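Local coordinates for protein 2-hydroxyhepta-2,4-diene-1,7-dioate isomerase (PDB 4DBF) that probably acts as a magnesium-dependent lyase or isomerase of the FAH family, possibly an oxaloacetate decarboxylase, at residues V83-R88 with V253-S258; E134-L139 with I165-S170; I210-T215 with D269-E274. All blocks are in the same frame, centred on the assembly; numbering follows the deposited sequence.

Contact 1: residues V83-R88 with V253-S258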
# COMPACT_ATOMS: atom_id res chain seq x y z
N VAL A 83 -3.20 4.08 -1.53
CA VAL A 83 -3.82 5.27 -1.03
C VAL A 83 -2.80 6.01 -0.20
O VAL A 83 -2.29 5.49 0.75
CB VAL A 83 -5.04 4.97 -0.17
CG1 VAL A 83 -5.62 6.27 0.34
CG2 VAL A 83 -6.02 4.14 -0.93
N VAL A 84 -2.45 7.21 -0.63
CA VAL A 84 -1.44 7.98 0.06
C VAL A 84 -2.12 9.12 0.74
O VAL A 84 -2.87 9.80 0.16
CB VAL A 84 -0.37 8.52 -0.88
CG1 VAL A 84 0.69 9.24 -0.07
CG2 VAL A 84 0.24 7.44 -1.72
N ALA A 85 -1.86 9.25 2.03
CA ALA A 85 -2.56 10.20 2.83
C ALA A 85 -1.62 11.14 3.59
O ALA A 85 -0.55 10.79 3.89
CB ALA A 85 -3.48 9.50 3.78
N ILE A 86 -2.08 12.34 3.86
CA ILE A 86 -1.31 13.35 4.56
C ILE A 86 -1.88 13.61 5.95
O ILE A 86 -3.02 13.93 6.10
CB ILE A 86 -1.24 14.70 3.80
CG1 ILE A 86 -0.97 14.50 2.33
CG2 ILE A 86 -0.18 15.59 4.38
CD1 ILE A 86 0.30 13.75 2.05
N GLY A 87 -1.03 13.48 6.95
CA GLY A 87 -1.38 13.89 8.28
C GLY A 87 -0.80 15.25 8.62
O GLY A 87 0.11 15.71 8.01
N ARG A 88 -1.38 15.86 9.62
CA ARG A 88 -1.05 17.20 10.05
C ARG A 88 -1.05 18.23 8.96
O ARG A 88 -0.19 19.04 8.95
CB ARG A 88 0.28 17.23 10.72
CG ARG A 88 0.40 16.19 11.79
CD ARG A 88 1.62 16.35 12.62
NE ARG A 88 2.78 15.72 12.07
CZ ARG A 88 3.16 14.51 12.37
NH1 ARG A 88 2.46 13.78 13.19
NH2 ARG A 88 4.25 14.05 11.83
N VAL A 253 -4.99 7.05 -5.02
CA VAL A 253 -5.83 8.06 -4.42
C VAL A 253 -4.99 8.85 -3.40
O VAL A 253 -4.19 8.22 -2.66
CB VAL A 253 -7.05 7.39 -3.72
CG1 VAL A 253 -7.71 8.44 -2.77
CG2 VAL A 253 -8.09 6.73 -4.76
N ILE A 254 -5.14 10.18 -3.36
CA ILE A 254 -4.42 10.96 -2.31
C ILE A 254 -5.47 11.55 -1.39
O ILE A 254 -6.38 12.24 -1.84
CB ILE A 254 -3.53 12.09 -2.93
CG1 ILE A 254 -2.47 11.48 -3.84
CG2 ILE A 254 -2.87 13.01 -1.80
CD1 ILE A 254 -1.77 12.61 -4.70
N ALA A 255 -5.31 11.32 -0.08
CA ALA A 255 -6.24 11.88 0.87
C ALA A 255 -5.53 13.14 1.42
O ALA A 255 -4.45 13.01 2.01
CB ALA A 255 -6.44 10.89 2.02
N THR A 256 -6.08 14.32 1.13
CA THR A 256 -5.33 15.61 1.32
C THR A 256 -5.44 16.22 2.74
O THR A 256 -4.88 17.32 3.02
CB THR A 256 -5.75 16.66 0.23
OG1 THR A 256 -7.16 16.92 0.34
CG2 THR A 256 -5.45 16.08 -1.17
N GLY A 257 -6.19 15.59 3.62
CA GLY A 257 -6.10 15.92 5.04
C GLY A 257 -7.39 16.40 5.66
O GLY A 257 -8.44 16.50 4.98
N SER A 258 -7.33 16.66 6.98
CA SER A 258 -8.50 17.07 7.77
C SER A 258 -8.00 17.54 9.14
O SER A 258 -6.87 17.25 9.51
CB SER A 258 -9.47 15.91 7.98
OG SER A 258 -8.96 14.94 8.82
O HOH W 1 -4.08 16.09 7.72
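V84 and A255 meet in a parallel beta pairing between strand 83-87 and strand 253-255, in the beta-rich FAH-family domain. Strand 83-87 also pairs with 108-112, and 253-255 with 133-143. The two short axes are 14° from parallel. Three backbone hydrogen bonds join them. V84 N gives to V253 O at 2.9 Å. A255 N gives to V84 O, and I86 N gives to A255 O at 3.1 Å.

The packing is tight where the side chains are smallest. On the face with V83, V253, A85 and A255, the methyls A85 CB and A255 CB touch at 3.7 Å. V83 and V253 meet more loosely, with CG1 to CG1 at 4.3 Å. On the other face V84 and I254 lie under helix 235-243, both reaching I242. I86 lies alongside: CG1 sits beside its own backbone N (chi1 -45°) and is 3.8 Å from A255 O.

Past A255 the pairing opens. I86 faces G257, CA to CA 5.5 Å, with no direct bond between them. The backbone angles of G257 call for glycine. G257 N makes a weak hydrogen bond to the magnesium ligand E138, so this end of the contact borders the metal site. R88 turns away and is partly exposed; it packs on D177 of the second subunit. Water takes over from direct bonding at this looser end. Water 1 donates to I86 O at 2.9 Å and accepts a weak bond from S258 N at 3.4 Å.

Contact 2: residues E134-L139 with I165-S170. With MG (magnesium ion), chain C.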
# COMPACT_ATOMS: atom_id res chain seq x y z
N GLU A 134 -12.70 7.37 14.97
CA GLU A 134 -13.19 8.62 14.43
C GLU A 134 -13.16 8.65 12.90
O GLU A 134 -12.41 7.97 12.30
CB GLU A 134 -12.41 9.81 14.98
CG GLU A 134 -12.46 9.91 16.49
CD GLU A 134 -11.81 11.14 17.08
OE1 GLU A 134 -11.08 11.83 16.41
OE2 GLU A 134 -12.08 11.41 18.22
N PHE A 135 -13.98 9.48 12.33
CA PHE A 135 -14.00 9.72 10.92
C PHE A 135 -13.19 10.96 10.62
O PHE A 135 -12.91 11.72 11.47
CB PHE A 135 -15.41 9.97 10.48
CG PHE A 135 -16.02 11.16 11.10
CD1 PHE A 135 -15.83 12.40 10.55
CD2 PHE A 135 -16.72 11.06 12.27
CE1 PHE A 135 -16.37 13.50 11.14
CE2 PHE A 135 -17.27 12.16 12.84
CZ PHE A 135 -17.09 13.38 12.28
N GLU A 136 -12.85 11.13 9.37
CA GLU A 136 -12.24 12.36 8.93
C GLU A 136 -12.66 12.58 7.50
O GLU A 136 -12.32 11.82 6.68
CB GLU A 136 -10.72 12.28 8.97
CG GLU A 136 -10.06 11.76 10.21
CD GLU A 136 -8.55 11.92 10.20
OE1 GLU A 136 -7.94 11.67 9.20
OE2 GLU A 136 -7.99 12.26 11.21
N GLY A 137 -13.39 13.63 7.22
CA GLY A 137 -13.74 13.94 5.87
C GLY A 137 -12.64 14.65 5.15
O GLY A 137 -12.17 15.62 5.61
N GLU A 138 -12.28 14.16 3.98
CA GLU A 138 -11.20 14.72 3.22
C GLU A 138 -11.46 14.79 1.75
O GLU A 138 -12.10 13.98 1.19
CB GLU A 138 -9.87 13.97 3.45
CG GLU A 138 -9.66 13.51 4.85
CD GLU A 138 -8.25 13.05 5.19
OE1 GLU A 138 -7.33 13.15 4.43
OE2 GLU A 138 -8.07 12.57 6.27
N LEU A 139 -10.91 15.81 1.14
CA LEU A 139 -10.84 15.88 -0.28
C LEU A 139 -9.81 14.88 -0.80
O LEU A 139 -8.72 14.85 -0.36
CB LEU A 139 -10.47 17.27 -0.71
CG LEU A 139 -10.42 17.45 -2.20
CD1 LEU A 139 -11.78 17.31 -2.85
CD2 LEU A 139 -9.77 18.78 -2.52
N ILE A 165 -13.03 11.13 0.52
CA ILE A 165 -12.60 9.97 1.32
C ILE A 165 -12.94 10.19 2.80
O ILE A 165 -12.89 11.31 3.29
CB ILE A 165 -11.09 9.63 1.10
CG1 ILE A 165 -10.71 8.37 1.91
CG2 ILE A 165 -10.12 10.85 1.50
CD1 ILE A 165 -9.35 7.81 1.60
N ASN A 166 -13.33 9.13 3.50
CA ASN A 166 -13.52 9.18 4.96
C ASN A 166 -12.29 8.43 5.52
O ASN A 166 -12.19 7.19 5.37
CB ASN A 166 -14.88 8.52 5.33
CG ASN A 166 -15.21 8.71 6.78
OD1 ASN A 166 -14.31 9.03 7.58
ND2 ASN A 166 -16.48 8.50 7.15
N ASP A 167 -11.32 9.15 6.09
CA ASP A 167 -10.08 8.51 6.57
C ASP A 167 -10.37 8.05 8.02
O ASP A 167 -10.03 8.74 8.99
CB ASP A 167 -8.92 9.53 6.49
CG ASP A 167 -7.61 9.01 7.02
OD1 ASP A 167 -7.42 7.79 7.21
OD2 ASP A 167 -6.71 9.84 7.28
N VAL A 168 -10.99 6.88 8.14
CA VAL A 168 -11.50 6.40 9.44
C VAL A 168 -10.26 5.97 10.21
O VAL A 168 -9.38 5.39 9.61
CB VAL A 168 -12.42 5.21 9.20
CG1 VAL A 168 -12.86 4.60 10.51
CG2 VAL A 168 -13.67 5.69 8.35
N SER A 169 -10.19 6.27 11.51
CA SER A 169 -8.98 6.11 12.29
C SER A 169 -9.36 5.71 13.75
O SER A 169 -10.17 6.45 14.37
CB SER A 169 -8.28 7.50 12.41
OG SER A 169 -8.34 8.23 11.14
N SER A 170 -8.80 4.61 14.25
CA SER A 170 -8.90 4.27 15.69
C SER A 170 -7.88 5.15 16.42
O SER A 170 -6.67 4.92 16.28
CB SER A 170 -8.52 2.81 15.93
OG SER A 170 -8.41 2.53 17.35
MG MG C . -6.51 12.01 7.61
O HOH W 2 -5.23 12.19 5.88
O HOH W 3 -4.79 11.81 8.75
O HOH W 4 -6.54 13.97 8.19
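E136, E138 and D167 reach one magnesium ion through different torsions. In D167, CG is anti to the backbone N (chi1 177°). In E136 and E138, CG lies beside the backbone N (chi1 -49° in E136), and both chains then run extended. E136 and D167 lie side by side, their carboxylate planes 82° apart. E138 OE2 comes across D167 CB at 3.2 Å. E136 OE1 binds magnesium at 2.2 Å, E138 OE2 at 2.1 Å and D167 OD2 at 2.2 Å. Three waters complete six ligands; water 2 also donates to E138 OE1.

The strands are antiparallel, with a break where D167 centres an inverse gamma turn. D167 N gives to E136 O in the carbonyl plane. N166 fills in beside it: OD1 takes E136 N at 3.1 Å, tilted out of the amide plane. S169 OG donates to D167 O from above the carbonyl plane.

The second shell is basic. R171 forms salt bridges to E134 and E136, and K112 to D167 OD1; K184 NZ hydrogen-bonds to D167 OD2. These charges probably offset the gathered carboxylates. The three water positions could be sites where a substrate displaces water, consistent with a metal-dependent FAH-family active site.

Contact 3: residues I210-T215 with D269-E274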
# COMPACT_ATOMS: atom_id res chain seq x y z
N ILE A 210 -15.87 21.49 4.01
CA ILE A 210 -15.96 20.03 4.04
C ILE A 210 -16.66 19.69 5.34
O ILE A 210 -16.14 20.00 6.40
CB ILE A 210 -14.57 19.40 4.00
CG1 ILE A 210 -13.89 19.66 2.65
CG2 ILE A 210 -14.67 17.87 4.29
CD1 ILE A 210 -12.41 19.32 2.67
N LYS A 211 -17.87 19.14 5.26
CA LYS A 211 -18.70 18.99 6.43
C LYS A 211 -18.97 17.52 6.66
O LYS A 211 -18.97 16.75 5.68
CB LYS A 211 -20.00 19.76 6.27
CG LYS A 211 -19.75 21.30 6.31
CD LYS A 211 -21.01 22.13 5.97
CE LYS A 211 -20.75 23.62 6.33
NZ LYS A 211 -22.02 24.33 6.35
N ALA A 212 -19.16 17.13 7.93
CA ALA A 212 -19.54 15.77 8.26
C ALA A 212 -20.63 15.77 9.32
O ALA A 212 -20.55 16.51 10.32
CB ALA A 212 -18.34 15.00 8.76
N ARG A 213 -21.65 14.98 9.07
CA ARG A 213 -22.78 14.85 9.98
C ARG A 213 -22.82 13.42 10.50
O ARG A 213 -22.90 12.46 9.68
CB ARG A 213 -24.07 15.20 9.24
CG ARG A 213 -24.09 16.70 8.84
CD ARG A 213 -25.25 17.07 7.95
NE ARG A 213 -25.22 18.51 7.73
CZ ARG A 213 -24.58 19.12 6.74
NH1 ARG A 213 -23.89 18.43 5.82
NH2 ARG A 213 -24.63 20.44 6.68
N LEU A 214 -22.76 13.29 11.82
CA LEU A 214 -22.84 12.03 12.50
C LEU A 214 -24.23 11.84 13.08
O LEU A 214 -24.69 12.66 13.88
CB LEU A 214 -21.82 11.94 13.65
CG LEU A 214 -21.68 10.66 14.49
CD1 LEU A 214 -21.22 9.42 13.70
CD2 LEU A 214 -20.70 10.89 15.68
N THR A 215 -24.87 10.74 12.71
CA THR A 215 -26.12 10.39 13.31
C THR A 215 -25.81 9.38 14.43
O THR A 215 -25.31 8.29 14.15
CB THR A 215 -27.05 9.78 12.24
OG1 THR A 215 -27.25 10.74 11.18
CG2 THR A 215 -28.43 9.25 12.86
N ASP A 269 -24.31 4.06 14.42
CA ASP A 269 -24.19 5.42 13.92
C ASP A 269 -24.25 5.39 12.41
O ASP A 269 -24.16 4.32 11.76
CB ASP A 269 -22.85 6.09 14.35
CG ASP A 269 -22.79 6.34 15.85
OD1 ASP A 269 -23.87 6.12 16.52
OD2 ASP A 269 -21.71 6.73 16.37
N TYR A 270 -24.35 6.59 11.85
CA TYR A 270 -24.24 6.76 10.43
C TYR A 270 -23.41 8.01 10.26
O TYR A 270 -23.60 8.97 10.97
CB TYR A 270 -25.62 6.97 9.79
CG TYR A 270 -25.59 7.00 8.27
CD1 TYR A 270 -25.65 5.81 7.52
CD2 TYR A 270 -25.48 8.20 7.59
CE1 TYR A 270 -25.60 5.85 6.09
CE2 TYR A 270 -25.49 8.25 6.16
CZ TYR A 270 -25.53 7.07 5.44
OH TYR A 270 -25.53 7.14 4.07
N ILE A 271 -22.49 7.99 9.30
CA ILE A 271 -21.62 9.14 9.04
C ILE A 271 -21.70 9.61 7.58
O ILE A 271 -21.63 8.80 6.66
CB ILE A 271 -20.11 8.82 9.48
CG1 ILE A 271 -19.18 10.01 9.23
CG2 ILE A 271 -19.48 7.60 8.77
CD1 ILE A 271 -19.45 11.26 10.07
N GLU A 272 -21.88 10.90 7.36
CA GLU A 272 -22.01 11.39 6.01
C GLU A 272 -21.07 12.57 5.81
O GLU A 272 -21.23 13.62 6.48
CB GLU A 272 -23.44 11.81 5.75
CG GLU A 272 -23.76 12.26 4.33
CD GLU A 272 -25.24 12.63 4.22
OE1 GLU A 272 -25.64 13.67 4.77
OE2 GLU A 272 -25.99 11.88 3.59
N ILE A 273 -20.15 12.44 4.86
CA ILE A 273 -19.29 13.56 4.58
C ILE A 273 -19.91 14.31 3.40
O ILE A 273 -20.34 13.68 2.42
CB ILE A 273 -17.84 13.09 4.15
CG1 ILE A 273 -17.21 12.05 5.14
CG2 ILE A 273 -16.91 14.30 3.87
CD1 ILE A 273 -17.08 12.53 6.54
N GLU A 274 -19.87 15.64 3.43
CA GLU A 274 -20.36 16.39 2.29
C GLU A 274 -19.32 17.35 1.77
O GLU A 274 -18.77 18.11 2.53
CB GLU A 274 -21.65 17.17 2.63
CG GLU A 274 -22.05 18.16 1.59
CD GLU A 274 -23.30 18.93 1.98
OE1 GLU A 274 -23.27 19.72 2.98
OE2 GLU A 274 -24.29 18.79 1.23
O HOH W 5 -23.19 15.42 5.52
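I273 CD1 rests against A212 CB at 3.6 Å, so the methyl of I273 sits over the small A212. I273 CG1 lies beside the backbone N (chi1 -50°), and I273 CG2 reaches K211 O. I271 fills the next hollow. Its CG1 is anti to the backbone N, and CD1 lies over the backbone of 210-215, 3.7 Å from R213 O. The same methyl has A212 CB at 4.1 Å and L214 CB at 4.3 Å. L214 sends CD1 back over the other strand, to D269 CB at 3.8 Å. I210 CG2 meets I273 CG2 at the far end. This apolar face packs on F135 and on I164 and N166 of strand 159-170.

The strands form a regular antiparallel pair, 164° between directions. They are the neighbouring strands 209-216 and 270-275 of a five-stranded mixed sheet in the FAH-family domain. K211 with E274, R213 with E272 and T215 with Y270 are hydrogen-bonded pairs, each with two backbone bonds.

The opposite face is polar and partly exposed. R213 is extended from CG to NE and leans across to E274. NH1 makes a salt bridge to E274 OE1 at 3.2 Å. The guanidinium and carboxylate planes are 88° apart, and NH1 meets the oxygen from above the carboxylate plane. Water 5 sits in the guanidinium plane at its edge, accepts from R213 NH1, and donates to E272 O and E272 OE1. It thereby joins R213 to E272, whose carboxylate is not in direct contact with the guanidinium. At the other end T215 CB and Y270 CB touch at 4.0 Å, while Y270 OH hydrogen-bonds to E121.

Overall arrangement
Contacts 1 and 2 are buried, while contact 3 is partly buried and has one polar, partly exposed face. Contacts 1 and 2 touch through neighbouring strands 253-255 and 133-143: T256 OG1 lies 2.7 Å from L139 O, a probable hydrogen bond. Contact 3 belongs to a separate five-stranded sheet. It packs on contact 2 through F135, whose ring lies against A212 and I271. Contacts 1 and 3 do not touch; their nearest atoms are about 5 Å apart. The chemistry follows place. Contact 1 is mainly backbone bonding and small apolar groups, contact 2 gathers carboxylates on magnesium, and contact 3 pairs an apolar inner face with a salt bridge outside.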